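Local coordinates for putative carbonic anhydrase (Streptococcus mutans, PDB 3LAS), which probably catalyses the interconversion of hydrogencarbonate and carbon dioxide as a zinc-dependent carbonic anhydrase of the beta class, at residues S41-A46 with A153-D158; D55-R60 with V75-Q80. One frame throughout, in Å; residues are numbered along the deposited sequence.

Contact 1. Residues S41-A46 with A153-D158; sequences SRLHVA and AIYDVD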
loop_
_atom_site.group_PDB
_atom_site.type_symbol
_atom_site.label_atom_id
_atom_site.label_comp_id
_atom_site.label_asym_id
_atom_site.label_seq_id
_atom_site.Cartn_x
_atom_site.Cartn_y
_atom_site.Cartn_z
ATOM N N SER A 41 -5.560 -4.440 -8.152
ATOM C CA SER A 41 -6.830 -4.978 -7.571
ATOM C C SER A 41 -6.900 -6.485 -7.586
ATOM O O SER A 41 -7.731 -7.089 -6.868
ATOM C CB SER A 41 -8.017 -4.421 -8.337
ATOM O OG SER A 41 -8.024 -4.903 -9.705
ATOM N N ARG A 42 -6.062 -7.153 -8.407
ATOM C CA ARG A 42 -6.119 -8.626 -8.558
ATOM C C ARG A 42 -5.124 -9.312 -7.658
ATOM O O ARG A 42 -4.927 -10.529 -7.783
ATOM C CB ARG A 42 -5.847 -9.004 -9.997
ATOM C CG ARG A 42 -6.832 -8.293 -10.993
ATOM C CD ARG A 42 -6.322 -8.330 -12.418
ATOM N NE ARG A 42 -5.089 -7.544 -12.514
ATOM C CZ ARG A 42 -4.390 -7.435 -13.638
ATOM N NH1 ARG A 42 -4.820 -8.028 -14.785
ATOM N NH2 ARG A 42 -3.210 -6.851 -13.633
ATOM N N LEU A 43 -4.484 -8.568 -6.756
ATOM C CA LEU A 43 -3.584 -9.122 -5.776
ATOM C C LEU A 43 -4.123 -8.886 -4.390
ATOM O O LEU A 43 -4.224 -7.708 -3.953
ATOM C CB LEU A 43 -2.168 -8.588 -5.956
ATOM C CG LEU A 43 -1.158 -8.898 -4.851
ATOM C CD1 LEU A 43 -0.975 -10.414 -4.564
ATOM C CD2 LEU A 43 0.123 -8.228 -5.148
ATOM N N HIS A 44 -4.550 -9.977 -3.725
ATOM C CA HIS A 44 -4.913 -9.902 -2.304
ATOM C C HIS A 44 -3.772 -10.563 -1.557
ATOM O O HIS A 44 -3.576 -11.791 -1.658
ATOM C CB HIS A 44 -6.281 -10.516 -2.058
ATOM C CG HIS A 44 -7.400 -9.642 -2.533
ATOM N ND1 HIS A 44 -8.708 -10.065 -2.428
ATOM C CD2 HIS A 44 -7.403 -8.391 -3.078
ATOM C CE1 HIS A 44 -9.472 -9.121 -2.908
ATOM N NE2 HIS A 44 -8.743 -8.085 -3.307
ATOM N N VAL A 45 -2.954 -9.730 -0.928
ATOM C CA VAL A 45 -1.644 -10.160 -0.427
ATOM C C VAL A 45 -1.753 -11.211 0.654
ATOM O O VAL A 45 -0.961 -12.172 0.704
ATOM C CB VAL A 45 -0.878 -8.920 0.075
ATOM C CG1 VAL A 45 0.411 -9.351 0.639
ATOM C CG2 VAL A 45 -0.644 -7.979 -1.058
ATOM N N ALA A 46 -2.780 -11.112 1.533
ATOM C CA ALA A 46 -2.846 -12.081 2.619
ATOM C C ALA A 46 -3.051 -13.478 2.146
ATOM O O ALA A 46 -2.225 -14.370 2.525
ATOM C CB ALA A 46 -3.931 -11.660 3.669
ATOM N N ALA A 153 10.382 -10.942 -5.737
ATOM C CA ALA A 153 9.462 -11.926 -6.290
ATOM C C ALA A 153 8.508 -11.333 -7.270
ATOM O O ALA A 153 8.313 -10.106 -7.282
ATOM C CB ALA A 153 8.747 -12.651 -5.162
ATOM N N ILE A 154 7.850 -12.215 -8.029
ATOM C CA ILE A 154 6.800 -11.839 -9.019
ATOM C C ILE A 154 5.579 -12.639 -8.772
ATOM O O ILE A 154 5.663 -13.889 -8.610
ATOM C CB ILE A 154 7.317 -12.056 -10.433
ATOM C CG1 ILE A 154 8.387 -11.022 -10.744
ATOM C CG2 ILE A 154 6.158 -11.819 -11.442
ATOM C CD1 ILE A 154 9.171 -11.292 -12.059
ATOM N N TYR A 155 4.445 -11.974 -8.631
ATOM C CA TYR A 155 3.123 -12.600 -8.534
ATOM C C TYR A 155 2.509 -12.690 -9.951
ATOM O O TYR A 155 2.438 -11.669 -10.677
ATOM C CB TYR A 155 2.242 -11.687 -7.647
ATOM C CG TYR A 155 0.811 -12.185 -7.525
ATOM C CD1 TYR A 155 -0.219 -11.496 -8.221
ATOM C CD2 TYR A 155 0.473 -13.313 -6.764
ATOM C CE1 TYR A 155 -1.555 -11.939 -8.080
ATOM C CE2 TYR A 155 -0.820 -13.741 -6.663
ATOM C CZ TYR A 155 -1.816 -13.076 -7.297
ATOM O OH TYR A 155 -3.100 -13.566 -7.184
ATOM N N ASP A 156 2.021 -13.876 -10.313
ATOM C CA ASP A 156 1.336 -14.056 -11.627
ATOM C C ASP A 156 -0.142 -13.842 -11.371
ATOM O O ASP A 156 -0.795 -14.651 -10.669
ATOM C CB ASP A 156 1.637 -15.469 -12.103
ATOM C CG ASP A 156 1.061 -15.751 -13.438
ATOM O OD1 ASP A 156 1.756 -16.402 -14.244
ATOM O OD2 ASP A 156 -0.085 -15.360 -13.751
ATOM N N VAL A 157 -0.710 -12.779 -11.924
ATOM C CA VAL A 157 -2.107 -12.435 -11.620
ATOM C C VAL A 157 -3.062 -13.467 -12.190
ATOM O O VAL A 157 -4.188 -13.527 -11.724
ATOM C CB VAL A 157 -2.551 -11.042 -12.153
ATOM C CG1 VAL A 157 -1.810 -9.924 -11.399
ATOM C CG2 VAL A 157 -2.325 -10.880 -13.678
ATOM N N ASP A 158 -2.680 -14.258 -13.169
ATOM C CA ASP A 158 -3.591 -15.283 -13.729
ATOM C C ASP A 158 -3.582 -16.561 -12.960
ATOM O O ASP A 158 -4.563 -17.292 -13.023
ATOM C CB ASP A 158 -3.305 -15.514 -15.237
ATOM C CG ASP A 158 -3.682 -14.332 -16.089
ATOM O OD1 ASP A 158 -4.192 -13.315 -15.626
ATOM O OD2 ASP A 158 -3.539 -14.555 -17.317
HETATM O O HOH W 1 -4.241 -12.549 -4.805
#

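Contact 2. Residues D55-R60 with V75-Q80; sequences DAHILR and VISEQQ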
loop_
_atom_site.group_PDB
_atom_site.type_symbol
_atom_site.label_atom_id
_atom_site.label_comp_id
_atom_site.label_asym_id
_atom_site.label_seq_id
_atom_site.Cartn_x
_atom_site.Cartn_y
_atom_site.Cartn_z
ATOM N N ASP A 55 0.186 -10.506 10.762
ATOM C CA ASP A 55 1.490 -11.094 10.404
ATOM C C ASP A 55 2.507 -10.168 9.818
ATOM O O ASP A 55 3.693 -10.249 10.210
ATOM C CB ASP A 55 1.330 -12.284 9.431
ATOM C CG ASP A 55 1.019 -13.597 10.106
ATOM O OD1 ASP A 55 1.012 -13.659 11.355
ATOM O OD2 ASP A 55 0.826 -14.575 9.364
ATOM N N ALA A 56 2.151 -9.308 8.865
ATOM C CA ALA A 56 3.179 -8.548 8.120
ATOM C C ALA A 56 2.649 -7.186 7.717
ATOM O O ALA A 56 1.433 -7.023 7.401
ATOM C CB ALA A 56 3.510 -9.315 6.851
ATOM N N HIS A 57 3.526 -6.189 7.662
ATOM C CA HIS A 57 3.169 -4.936 7.049
ATOM C C HIS A 57 3.071 -5.071 5.530
ATOM O O HIS A 57 3.841 -5.843 4.912
ATOM C CB HIS A 57 4.247 -3.834 7.361
ATOM C CG HIS A 57 4.079 -3.267 8.719
ATOM N ND1 HIS A 57 5.128 -2.875 9.529
ATOM C CD2 HIS A 57 2.943 -3.044 9.427
ATOM C CE1 HIS A 57 4.645 -2.337 10.643
ATOM N NE2 HIS A 57 3.306 -2.483 10.635
ATOM N N ILE A 58 2.096 -4.362 4.984
ATOM C CA ILE A 58 1.826 -4.453 3.508
ATOM C C ILE A 58 1.812 -3.045 2.987
ATOM O O ILE A 58 0.949 -2.246 3.351
ATOM C CB ILE A 58 0.507 -5.172 3.189
ATOM C CG1 ILE A 58 0.527 -6.580 3.856
ATOM C CG2 ILE A 58 0.317 -5.285 1.693
ATOM C CD1 ILE A 58 -0.890 -7.232 3.872
ATOM N N LEU A 59 2.847 -2.694 2.217
ATOM C CA LEU A 59 3.016 -1.386 1.556
ATOM C C LEU A 59 2.647 -1.560 0.114
ATOM O O LEU A 59 3.090 -2.524 -0.531
ATOM C CB LEU A 59 4.436 -0.839 1.656
ATOM C CG LEU A 59 4.919 -0.446 3.055
ATOM C CD1 LEU A 59 5.168 -1.650 3.968
ATOM C CD2 LEU A 59 6.254 0.249 2.919
ATOM N N ARG A 60 1.844 -0.639 -0.438
ATOM C CA ARG A 60 1.394 -0.827 -1.852
ATOM C C ARG A 60 1.316 0.512 -2.500
ATOM O O ARG A 60 0.786 1.502 -1.980
ATOM C CB ARG A 60 -0.006 -1.450 -1.912
ATOM C CG ARG A 60 -0.104 -2.781 -1.113
ATOM C CD ARG A 60 -1.457 -3.494 -1.227
ATOM N NE ARG A 60 -1.580 -4.059 -2.611
ATOM C CZ ARG A 60 -2.500 -4.911 -3.000
ATOM N NH1 ARG A 60 -3.375 -5.422 -2.142
ATOM N NH2 ARG A 60 -2.531 -5.302 -4.245
ATOM N N VAL A 75 11.194 2.747 7.264
ATOM C CA VAL A 75 11.973 3.138 8.454
ATOM C C VAL A 75 10.999 3.134 9.626
ATOM O O VAL A 75 11.385 2.666 10.767
ATOM C CB VAL A 75 12.551 4.546 8.217
ATOM C CG1 VAL A 75 13.046 5.136 9.604
ATOM C CG2 VAL A 75 13.595 4.541 7.164
ATOM N N ILE A 76 9.741 3.535 9.505
ATOM C CA ILE A 76 8.781 3.409 10.610
ATOM C C ILE A 76 8.556 1.948 10.884
ATOM O O ILE A 76 8.590 1.494 12.077
ATOM C CB ILE A 76 7.456 4.177 10.246
ATOM C CG1 ILE A 76 7.767 5.657 10.216
ATOM C CG2 ILE A 76 6.363 3.807 11.244
ATOM C CD1 ILE A 76 6.634 6.451 9.485
ATOM N N SER A 77 8.325 1.134 9.876
ATOM C CA SER A 77 8.079 -0.309 10.107
ATOM C C SER A 77 9.210 -0.994 10.880
ATOM O O SER A 77 8.932 -1.821 11.743
ATOM C CB SER A 77 7.919 -0.961 8.697
ATOM O OG SER A 77 7.722 -2.358 8.805
ATOM N N GLU A 78 10.435 -0.643 10.497
ATOM C CA GLU A 78 11.619 -1.307 11.041
ATOM C C GLU A 78 12.050 -0.737 12.384
ATOM O O GLU A 78 12.301 -1.489 13.368
ATOM C CB GLU A 78 12.767 -1.187 10.055
ATOM C CG GLU A 78 12.497 -2.072 8.819
ATOM C CD GLU A 78 13.387 -1.910 7.664
ATOM O OE1 GLU A 78 14.243 -1.012 7.609
ATOM O OE2 GLU A 78 13.172 -2.656 6.638
ATOM N N GLN A 79 12.132 0.598 12.490
ATOM C CA GLN A 79 12.731 1.181 13.690
ATOM C C GLN A 79 11.699 1.433 14.710
ATOM O O GLN A 79 12.032 1.395 15.929
ATOM C CB GLN A 79 13.504 2.488 13.346
ATOM C CG GLN A 79 14.622 2.232 12.298
ATOM C CD GLN A 79 15.510 1.039 12.522
ATOM O OE1 GLN A 79 15.882 0.756 13.674
ATOM N NE2 GLN A 79 15.860 0.306 11.499
ATOM N N GLN A 80 10.456 1.747 14.391
ATOM C CA GLN A 80 9.441 1.912 15.410
ATOM C C GLN A 80 8.693 0.590 15.636
ATOM O O GLN A 80 8.336 0.268 16.774
ATOM C CB GLN A 80 8.526 3.042 14.948
ATOM C CG GLN A 80 7.502 3.557 15.969
ATOM C CD GLN A 80 8.056 4.341 17.110
ATOM O OE1 GLN A 80 9.270 4.391 17.289
ATOM N NE2 GLN A 80 7.183 4.884 17.928
#

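Contact 1. Residues S41-A46 with A153-D158
R42 meets V157 and L43 meets Y155 beside the zinc site of this beta-class carbonic anhydrase, where the loop after strand 33-38 faces the end of strand 149-155. The Y155 ring receives L43 almost ideally: methyl CD1 of L43 stands 3.6 Å from the ring centroid of Y155, only 1° off the ring normal, a CH-pi contact made over the middle of the face. With CG of Y155 anti to its own backbone N (chi1 177°), the ring is carried out toward the loop, and the leucine and tyrosine side chains run antiparallel to one another. The phenol end is tied by solvent. One water accepts from the backbone N of H44 at 2.8 Å and lies equally 2.8 Å from Y155 OH, linking the start of helix 45-49, which H44 precedes as N-cap residue, to the C-terminal end of strand 149-155.

Further along, V157 lays its methyl CG2 over one face of the R42 guanidinium, with V157 CG2 3.9 Å from R42 NH1 and displaced toward the group's rim, while V157 CG1 comes within 4.0 Å of R42 NH2. The bend of the arginine chain at chi3 (-65°) turns the guanidinium into this place, where NE pairs with D40 and NH1 with D93 in salt bridges, and NH1 also hydrogen-bonds to L25 O of the second subunit. V157 sits in the middle of an Asx turn, closed by D158 N donating to D156 OD2 at 2.9 Å. V157 also packs on H91, a zinc ligand. The zinc ligands seen are C38, H91 and C94; D40, a predicted ligand, is here salt-bridged to R42, consistent with the Asp-Arg dyad typical of beta-class carbonic anhydrases.

Contact 2. Residues D55-R60 with V75-Q80
The H57 imidazole meets S77 at its edge and not over a face: S77 OG lies in the plane of the ring, 2.7 Å from H57 ND1. Neither face of the ring is covered by helical residues 75-80; the side chain finds further neighbours in P29, in L81 and in A34 of strand 33-38. The serine methylene follows the hydroxyl up to the ring edge, S77 CB being 3.5 Å from H57 ND1.

Both partners reach across from regular structure. H57 belongs to strand 56-61, an outer strand of the sheet within this chain, and S77 to the late turns of helix 68-80, their CA atoms 7.4 Å apart. A chi1 of 178° sets OG opposite the backbone N of S77 and sends the hydroxyl from the helix toward the strand. Around it the helix remains regular enough for Q79 N to donate to V75 O at 2.8 Å, although a wider pi-type turn occupies residues 76-80. L59, two residues on from H57, points the same way but packs against S73 and L74, earlier in the same helix. The strand and helix belong to a beta-alpha-beta crossover that passes strand 33-38 on its way to strand 85-91, and A34 of the strand passed over touches both H57 and S77.

A single polar bond thus carries this buried interface. Either H57 ND1 or S77 OG could be its donor, at an angle of 153°, and T83 OG1 is a second hydrogen-bonding partner of the serine hydroxyl. The chemistry implies a short chain of hydrogen bonds from imidazole through serine to threonine, satisfying H57 ND1 and S77 OG and restraining the ring's rotation; the serine's single proton leaves OG accepting at least one.

How the contacts relate
Both contacts are buried and rest on the same sheet, yet they solve the problem of burial differently. Contact 1, near the zinc site, relies on methyl groups laid over flat groups and on a water, its charged group being answered from outside the pair. Contact 2, away from the annotated sites, depends on one direct bond between polar side chains and buries less than half as much surface. Along the chain, contact 2 is nested within the loop that contact 1 closes. They meet where L43 O lies 3.0 Å from R60 NH2, a probable hydrogen bond, and where V45 packs on I58 and R60. Both also touch the second subunit.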